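Local coordinates for hypothetical protein lpg0944 (Legionella pneumophila subsp. pneumophila str. Philadelphia 1, PDB 4RXV) that is of unknown function but carries, in this N-terminal fragment, a RavJ peptidase domain of the CA clan, consistent with a cysteine-protease-like effector, at residues V23-T36 with V170-E182. Sequence-based numbering, arbitrary orientation. Where two conformers were deposited one is given.
Sequences VADIGNFPHCLAQT and VDPWAVGMGHPPE
The six-membered ring of Trp173 points its edge at one face of Phe29, a T-shaped pair with planes at 83° and centroids 5.1 Å apart. Met177 CG lies over one face of the indole. Cys32 SG and Asp25 OD1 sit at its edge. Asp25 OD1 takes a nearly straight bond from Trp173 NE1 (3.0 Å, 167°) on its syn side, which fixes the turn of the indole. Asp25 OD2 accepts from Cys102 N, so the carboxylate ties Trp173 of helix 172-176 to the backbone just ahead of helix 105-114.

Ala34 CB lies 3.7 Å from the centroid of the His179 ring, a CH-pi contact over one face. In the ring plane, His179 NE2 donates to Cys32 O (2.9 Å), reaching it from above the carbonyl plane. Tyr194 OH is also hydrogen-bonded to this oxygen.

Met177 is bent at chi2 and chi3, which lets SD pack on Ile26 CG1 and CE reach Phe29 O. Ala34 N donates to Met177 O (2.8 Å), and Thr36 OG1 to Gly178 O (2.8 Å).

Gly178, at positive phi, is the C-prime residue of a Schellman motif. The motif ends helix 172-176 against the loop leading into helix 37-50, within the peptidase domain.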
loop_
_atom_site.group_PDB
_atom_site.type_symbol
_atom_site.label_atom_id
_atom_site.label_comp_id
_atom_site.label_asym_id
_atom_site.label_seq_id
_atom_site.Cartn_x
_atom_site.Cartn_y
_atom_site.Cartn_z
ATOM N N VAL A 23 -11.090 4.002 4.891
ATOM C CA VAL A 23 -9.866 4.758 5.096
ATOM C C VAL A 23 -10.114 5.569 6.380
ATOM O O VAL A 23 -10.808 6.599 6.374
ATOM C CB VAL A 23 -9.528 5.663 3.901
ATOM C CG1 VAL A 23 -8.268 6.423 4.160
ATOM C CG2 VAL A 23 -9.379 4.827 2.645
ATOM N N ALA A 24 -9.564 5.090 7.495
ATOM C CA ALA A 24 -9.964 5.583 8.817
ATOM C C ALA A 24 -9.534 7.017 9.103
ATOM O O ALA A 24 -10.104 7.664 9.985
ATOM C CB ALA A 24 -9.440 4.635 9.897
ATOM N N ASP A 25 -8.565 7.520 8.342
ATOM C CA ASP A 25 -8.046 8.870 8.529
ATOM C C ASP A 25 -8.443 9.800 7.380
ATOM O O ASP A 25 -7.836 10.850 7.218
ATOM C CB ASP A 25 -6.525 8.867 8.719
ATOM C CG ASP A 25 -5.782 8.212 7.578
ATOM O OD1 ASP A 25 -6.413 7.706 6.620
ATOM O OD2 ASP A 25 -4.538 8.173 7.675
ATOM N N ILE A 26 -9.457 9.426 6.603
ATOM C CA ILE A 26 -9.857 10.220 5.449
ATOM C C ILE A 26 -10.153 11.667 5.840
ATOM O O ILE A 26 -9.841 12.587 5.100
ATOM C CB ILE A 26 -11.047 9.540 4.723
ATOM C CG1 ILE A 26 -11.395 10.253 3.421
ATOM C CG2 ILE A 26 -12.264 9.414 5.630
ATOM C CD1 ILE A 26 -12.098 9.353 2.443
ATOM N N GLY A 27 -10.747 11.871 7.014
ATOM C CA GLY A 27 -11.106 13.207 7.475
ATOM C C GLY A 27 -9.915 14.080 7.821
ATOM O O GLY A 27 -10.044 15.290 7.916
ATOM N N ASN A 28 -8.762 13.465 8.064
ATOM C CA ASN A 28 -7.555 14.216 8.397
ATOM C C ASN A 28 -6.817 14.726 7.162
ATOM O O ASN A 28 -5.933 15.579 7.270
ATOM C CB ASN A 28 -6.587 13.343 9.197
ATOM C CG ASN A 28 -7.069 13.058 10.599
ATOM O OD1 ASN A 28 -8.271 12.974 10.862
ATOM N ND2 ASN A 28 -6.126 12.899 11.515
ATOM N N PHE A 29 -7.181 14.214 5.991
ATOM C CA PHE A 29 -6.440 14.537 4.766
ATOM C C PHE A 29 -7.353 14.942 3.597
ATOM O O PHE A 29 -7.295 14.360 2.511
ATOM C CB PHE A 29 -5.593 13.336 4.353
ATOM C CG PHE A 29 -4.502 12.954 5.330
ATOM C CD1 PHE A 29 -3.241 13.513 5.222
ATOM C CD2 PHE A 29 -4.732 12.003 6.313
ATOM C CE1 PHE A 29 -2.224 13.143 6.086
ATOM C CE2 PHE A 29 -3.724 11.632 7.178
ATOM C CZ PHE A 29 -2.466 12.204 7.064
ATOM N N PRO A 30 -8.202 15.961 3.784
ATOM C CA PRO A 30 -9.085 16.374 2.685
ATOM C C PRO A 30 -8.292 16.789 1.438
ATOM O O PRO A 30 -8.777 16.683 0.308
ATOM C CB PRO A 30 -9.857 17.556 3.299
ATOM C CG PRO A 30 -8.967 18.085 4.376
ATOM C CD PRO A 30 -8.324 16.848 4.955
ATOM N N HIS A 31 -7.097 17.314 1.650
ATOM C CA HIS A 31 -6.231 17.748 0.555
ATOM C C HIS A 31 -5.647 16.598 -0.267
ATOM O O HIS A 31 -5.092 16.837 -1.352
ATOM C CB HIS A 31 -5.105 18.622 1.088
ATOM C CG HIS A 31 -4.373 18.027 2.245
ATOM N ND1 HIS A 31 -4.961 17.828 3.479
ATOM C CD2 HIS A 31 -3.078 17.648 2.369
ATOM C CE1 HIS A 31 -4.059 17.295 4.287
ATOM N NE2 HIS A 31 -2.910 17.203 3.647
ATOM N N CYS A 32 -5.784 15.373 0.237
ATOM C CA CYS A 32 -5.347 14.175 -0.459
ATOM C C CYS A 32 -6.506 13.407 -1.074
ATOM O O CYS A 32 -6.264 12.367 -1.710
ATOM C CB CYS A 32 -4.590 13.258 0.510
ATOM S SG CYS A 32 -3.023 13.932 1.083
ATOM N N LEU A 33 -7.732 13.893 -0.882
ATOM C CA LEU A 33 -8.925 13.201 -1.325
ATOM C C LEU A 33 -9.276 13.647 -2.738
ATOM O O LEU A 33 -9.536 14.832 -2.973
ATOM C CB LEU A 33 -10.071 13.556 -0.380
ATOM C CG LEU A 33 -11.407 12.878 -0.614
ATOM C CD1 LEU A 33 -11.319 11.386 -0.485
ATOM C CD2 LEU A 33 -12.399 13.409 0.401
ATOM N N ALA A 34 -9.326 12.708 -3.674
ATOM C CA ALA A 34 -9.686 13.002 -5.047
ATOM C C ALA A 34 -11.193 13.232 -5.172
ATOM O O ALA A 34 -12.006 12.536 -4.572
ATOM C CB ALA A 34 -9.256 11.879 -5.958
ATOM N N GLN A 35 -11.572 14.181 -6.010
ATOM C CA GLN A 35 -12.995 14.370 -6.333
ATOM C C GLN A 35 -13.368 13.467 -7.474
ATOM O O GLN A 35 -13.408 13.861 -8.659
ATOM C CB GLN A 35 -13.340 15.791 -6.705
ATOM C CG GLN A 35 -14.854 16.011 -6.884
ATOM C CD GLN A 35 -15.126 17.132 -7.817
ATOM O OE1 GLN A 35 -14.544 17.181 -8.899
ATOM N NE2 GLN A 35 -16.001 18.052 -7.424
ATOM N N THR A 36 -13.661 12.240 -7.104
ATOM C CA THR A 36 -14.009 11.215 -8.053
ATOM C C THR A 36 -15.141 10.455 -7.385
ATOM O O THR A 36 -15.357 10.607 -6.180
ATOM C CB THR A 36 -12.822 10.277 -8.250
ATOM O OG1 THR A 36 -12.477 9.750 -6.962
ATOM C CG2 THR A 36 -11.627 11.026 -8.846
ATOM N N VAL A 170 3.760 2.313 -5.440
ATOM C CA VAL A 170 2.554 1.565 -5.116
ATOM C C VAL A 170 1.975 2.169 -3.820
ATOM O O VAL A 170 2.557 2.043 -2.745
ATOM C CB VAL A 170 2.822 0.058 -4.987
ATOM C CG1 VAL A 170 1.510 -0.655 -4.732
ATOM C CG2 VAL A 170 3.521 -0.474 -6.245
ATOM N N ASP A 171 0.805 2.784 -3.948
ATOM C CA ASP A 171 0.204 3.557 -2.879
ATOM C C ASP A 171 -1.291 3.232 -2.789
ATOM O O ASP A 171 -2.134 3.960 -3.343
ATOM C CB ASP A 171 0.441 5.044 -3.125
ATOM C CG ASP A 171 0.033 5.914 -1.948
ATOM O OD1 ASP A 171 -0.662 5.434 -1.011
ATOM O OD2 ASP A 171 0.422 7.108 -1.965
ATOM N N PRO A 172 -1.649 2.148 -2.093
ATOM C CA PRO A 172 -3.065 1.798 -1.985
ATOM C C PRO A 172 -3.906 2.850 -1.255
ATOM O O PRO A 172 -5.080 3.027 -1.575
ATOM C CB PRO A 172 -3.047 0.478 -1.218
ATOM C CG PRO A 172 -1.726 0.463 -0.498
ATOM C CD PRO A 172 -0.779 1.145 -1.447
ATOM N N TRP A 173 -3.319 3.569 -0.296
ATOM C CA TRP A 173 -4.044 4.651 0.366
ATOM C C TRP A 173 -4.514 5.705 -0.621
ATOM O O TRP A 173 -5.645 6.186 -0.505
ATOM C CB TRP A 173 -3.200 5.250 1.481
ATOM C CG TRP A 173 -3.869 6.281 2.332
ATOM C CD1 TRP A 173 -4.697 6.068 3.406
ATOM C CD2 TRP A 173 -3.702 7.693 2.239
ATOM N NE1 TRP A 173 -5.032 7.268 3.984
ATOM C CE2 TRP A 173 -4.437 8.280 3.284
ATOM C CE3 TRP A 173 -2.976 8.516 1.389
ATOM C CZ2 TRP A 173 -4.481 9.678 3.497
ATOM C CZ3 TRP A 173 -3.019 9.907 1.588
ATOM C CH2 TRP A 173 -3.764 10.463 2.642
ATOM N N ALA A 174 -3.684 6.040 -1.615
ATOM C CA ALA A 174 -4.114 7.001 -2.626
ATOM C C ALA A 174 -5.383 6.507 -3.327
ATOM O O ALA A 174 -6.238 7.312 -3.690
ATOM C CB ALA A 174 -3.025 7.236 -3.649
ATOM N N VAL A 175 -5.490 5.194 -3.565
ATOM C CA VAL A 175 -6.660 4.608 -4.221
ATOM C C VAL A 175 -7.871 4.620 -3.273
ATOM O O VAL A 175 -8.988 4.943 -3.678
ATOM C CB VAL A 175 -6.335 3.200 -4.727
ATOM C CG1 VAL A 175 -7.552 2.571 -5.433
ATOM C CG2 VAL A 175 -5.171 3.269 -5.707
ATOM N N GLY A 176 -7.642 4.317 -2.000
ATOM C CA GLY A 176 -8.667 4.499 -0.979
ATOM C C GLY A 176 -9.191 5.921 -0.912
ATOM O O GLY A 176 -10.382 6.163 -0.675
ATOM N N MET A 177 -8.314 6.876 -1.178
ATOM C CA MET A 177 -8.585 8.313 -1.182
ATOM C C MET A 177 -9.082 8.800 -2.551
ATOM O O MET A 177 -9.170 10.011 -2.767
ATOM C CB MET A 177 -7.348 9.092 -0.753
ATOM C CG MET A 177 -6.943 8.826 0.705
ATOM S SD MET A 177 -8.135 9.465 1.910
ATOM C CE MET A 177 -7.771 11.214 1.836
ATOM N N GLY A 178 -9.478 7.884 -3.427
ATOM C CA GLY A 178 -10.200 8.238 -4.628
ATOM C C GLY A 178 -9.374 8.395 -5.886
ATOM O O GLY A 178 -9.960 8.610 -6.940
ATOM N N HIS A 179 -8.056 8.264 -5.809
ATOM C CA HIS A 179 -7.219 8.393 -6.992
ATOM C C HIS A 179 -7.246 7.107 -7.809
ATOM O O HIS A 179 -7.356 6.022 -7.260
ATOM C CB HIS A 179 -5.794 8.771 -6.596
ATOM C CG HIS A 179 -5.725 10.102 -5.920
ATOM N ND1 HIS A 179 -5.525 11.271 -6.612
ATOM C CD2 HIS A 179 -5.880 10.455 -4.620
ATOM C CE1 HIS A 179 -5.543 12.288 -5.769
ATOM N NE2 HIS A 179 -5.788 11.824 -4.554
ATOM N N PRO A 180 -7.152 7.219 -9.133
ATOM C CA PRO A 180 -7.199 6.017 -9.961
ATOM C C PRO A 180 -5.906 5.200 -9.917
ATOM O O PRO A 180 -4.844 5.703 -9.532
ATOM C CB PRO A 180 -7.396 6.581 -11.370
ATOM C CG PRO A 180 -6.753 7.940 -11.304
ATOM C CD PRO A 180 -7.039 8.453 -9.927
ATOM N N PRO A 181 -5.975 3.934 -10.345
ATOM C CA PRO A 181 -4.767 3.102 -10.373
ATOM C C PRO A 181 -3.614 3.753 -11.124
ATOM O O PRO A 181 -2.445 3.529 -10.776
ATOM C CB PRO A 181 -5.255 1.794 -11.039
ATOM C CG PRO A 181 -6.714 1.738 -10.742
ATOM C CD PRO A 181 -7.170 3.181 -10.758
ATOM N N GLU A 182 -3.923 4.506 -12.165
ATOM C CA GLU A 182 -2.884 5.099 -12.999
ATOM C C GLU A 182 -2.105 6.201 -12.280
ATOM O O GLU A 182 -1.103 6.683 -12.790
ATOM C CB GLU A 182 -3.480 5.633 -14.290
ATOM C CG GLU A 182 -4.063 4.558 -15.183
ATOM C CD GLU A 182 -5.446 4.082 -14.770
ATOM O OE1 GLU A 182 -6.107 4.689 -13.889
ATOM O OE2 GLU A 182 -5.908 3.094 -15.389
HETATM O O HOH W 1 -5.453 14.822 -3.782
#